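Local coordinates for protein phosphatidylinositol-specific phospholipase C (Listeria monocytogenes, PDB 2PLC) that is a bacterial member of the phosphatidylinositol-specific phospholipase C family, with a TIM-barrel-type fold, at residues T24-S29 with A43-M48. Numbering follows the deposited sequence.
Sequences THDTMS and AQTQTM
Q46 reaches back along the loop 24-29 and ends at the H25 carbonyl, where its NE2 gives H25 O a hydrogen bond of 3.0 Å. The acceptor lies close to the plane of the Q46 amide, and seen from H25 the donor is tilted a little from the carbonyl plane. CG passes 3.6 Å from T27 O, and the bend at chi2 (-66°) then turns the amide back against T24, with OE1 3.7 Å from T24 CG2. NE2 also hydrogen-bonds to M257 O, so two carbonyls fix the rotation of this buried amide.

T45 comes in beside Q46. With chi1 at 58°, its OG1 sits between its own N and carbonyl carbon and points into the turn, 2.9 Å from D26 O and 3.4 Å from S29 CB. Its methyl CG2 heads for the imidazole of H25, 4.1 Å from ND1, the two side chains crossing at about a right angle; ND1 itself is hydrogen-bonded to D258 OD1.

At the far end S29 is held by three hydrogen bonds. S29 O accepts T45 N at 3.1 Å, nearly straight (175°) and in the carbonyl plane, and Q46 N from above that plane. Its OG donates to A43 O at 2.7 Å, from above the plane of that carbonyl, just where helix 40-43 ends.

The type I beta turn from D26 to S29 is clasped by the loop that follows helix 40-43. This joins the end of barrel strand 20-24 to the segment leading into helix 50-55, within the X domain of this TIM-barrel-like family.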
loop_
_atom_site.group_PDB
_atom_site.type_symbol
_atom_site.label_atom_id
_atom_site.label_comp_id
_atom_site.label_asym_id
_atom_site.label_seq_id
_atom_site.Cartn_x
_atom_site.Cartn_y
_atom_site.Cartn_z
ATOM N N THR A 24 -0.001 -3.031 3.752
ATOM C CA THR A 24 -1.191 -3.673 4.296
ATOM C C THR A 24 -2.343 -3.634 3.291
ATOM O O THR A 24 -2.512 -2.658 2.549
ATOM C CB THR A 24 -1.661 -2.989 5.587
ATOM O OG1 THR A 24 -1.711 -1.572 5.376
ATOM C CG2 THR A 24 -0.735 -3.305 6.742
ATOM N N HIS A 25 -3.106 -4.723 3.247
ATOM C CA HIS A 25 -4.259 -4.827 2.363
ATOM C C HIS A 25 -5.462 -4.347 3.165
ATOM O O HIS A 25 -5.618 -4.721 4.329
ATOM C CB HIS A 25 -4.454 -6.281 1.919
ATOM C CG HIS A 25 -5.790 -6.558 1.306
ATOM N ND1 HIS A 25 -6.703 -7.418 1.876
ATOM C CD2 HIS A 25 -6.369 -6.090 0.176
ATOM C CE1 HIS A 25 -7.785 -7.471 1.122
ATOM N NE2 HIS A 25 -7.608 -6.674 0.084
ATOM N N ASP A 26 -6.282 -3.490 2.554
ATOM C CA ASP A 26 -7.473 -2.936 3.203
ATOM C C ASP A 26 -7.107 -2.397 4.590
ATOM O O ASP A 26 -7.678 -2.775 5.617
ATOM C CB ASP A 26 -8.563 -4.001 3.301
ATOM C CG ASP A 26 -9.954 -3.419 3.241
ATOM O OD1 ASP A 26 -10.131 -2.181 3.334
ATOM O OD2 ASP A 26 -10.881 -4.229 3.088
ATOM N N THR A 27 -6.125 -1.509 4.571
ATOM C CA THR A 27 -5.562 -0.853 5.735
ATOM C C THR A 27 -6.506 -0.472 6.877
ATOM O O THR A 27 -6.197 -0.725 8.043
ATOM C CB THR A 27 -4.812 0.407 5.281
ATOM O OG1 THR A 27 -3.855 0.051 4.267
ATOM C CG2 THR A 27 -4.102 1.075 6.464
ATOM N N MET A 28 -7.647 0.129 6.536
ATOM C CA MET A 28 -8.614 0.604 7.527
ATOM C C MET A 28 -9.599 -0.395 8.114
ATOM O O MET A 28 -10.371 -0.039 9.002
ATOM C CB MET A 28 -9.412 1.783 6.961
ATOM C CG MET A 28 -8.566 2.957 6.513
ATOM S SD MET A 28 -7.347 3.447 7.748
ATOM C CE MET A 28 -8.364 4.428 8.882
ATOM N N SER A 29 -9.597 -1.628 7.618
ATOM C CA SER A 29 -10.527 -2.629 8.120
ATOM C C SER A 29 -10.092 -3.295 9.426
ATOM O O SER A 29 -9.806 -4.497 9.469
ATOM C CB SER A 29 -10.812 -3.681 7.052
ATOM O OG SER A 29 -11.887 -4.511 7.455
ATOM N N ALA A 43 -14.814 -9.656 7.059
ATOM C CA ALA A 43 -14.466 -8.276 6.759
ATOM C C ALA A 43 -13.134 -7.776 7.313
ATOM O O ALA A 43 -12.457 -6.986 6.666
ATOM C CB ALA A 43 -15.595 -7.356 7.216
ATOM N N GLN A 44 -12.758 -8.221 8.505
ATOM C CA GLN A 44 -11.517 -7.759 9.123
ATOM C C GLN A 44 -10.225 -8.210 8.430
ATOM O O GLN A 44 -10.089 -9.369 8.043
ATOM C CB GLN A 44 -11.488 -8.171 10.593
ATOM C CG GLN A 44 -10.337 -7.578 11.377
ATOM C CD GLN A 44 -10.221 -8.168 12.762
ATOM O OE1 GLN A 44 -10.622 -9.306 12.995
ATOM N NE2 GLN A 44 -9.662 -7.402 13.687
ATOM N N THR A 45 -9.275 -7.287 8.290
ATOM C CA THR A 45 -7.985 -7.596 7.669
ATOM C C THR A 45 -6.790 -7.119 8.497
ATOM O O THR A 45 -5.651 -7.498 8.218
ATOM C CB THR A 45 -7.858 -6.963 6.289
ATOM O OG1 THR A 45 -8.027 -5.549 6.411
ATOM C CG2 THR A 45 -8.908 -7.528 5.342
ATOM N N GLN A 46 -7.052 -6.281 9.503
ATOM C CA GLN A 46 -5.992 -5.742 10.356
ATOM C C GLN A 46 -6.399 -5.658 11.832
ATOM O O GLN A 46 -7.580 -5.714 12.173
ATOM C CB GLN A 46 -5.599 -4.333 9.886
ATOM C CG GLN A 46 -5.274 -4.190 8.405
ATOM C CD GLN A 46 -4.027 -4.953 7.992
ATOM O OE1 GLN A 46 -3.135 -5.182 8.805
ATOM N NE2 GLN A 46 -3.961 -5.350 6.724
ATOM N N THR A 47 -5.405 -5.531 12.705
ATOM C CA THR A 47 -5.650 -5.383 14.137
ATOM C C THR A 47 -5.051 -4.057 14.603
ATOM O O THR A 47 -5.527 -3.461 15.564
ATOM C CB THR A 47 -5.044 -6.533 14.965
ATOM O OG1 THR A 47 -3.643 -6.636 14.697
ATOM C CG2 THR A 47 -5.737 -7.841 14.643
ATOM N N MET A 48 -4.000 -3.612 13.916
ATOM C CA MET A 48 -3.336 -2.348 14.228
ATOM C C MET A 48 -4.045 -1.187 13.556
ATOM O O MET A 48 -4.560 -1.330 12.449
ATOM C CB MET A 48 -1.872 -2.361 13.762
ATOM C CG MET A 48 -0.931 -3.212 14.611
ATOM S SD MET A 48 0.787 -3.162 14.017
ATOM C CE MET A 48 0.618 -4.005 12.425
#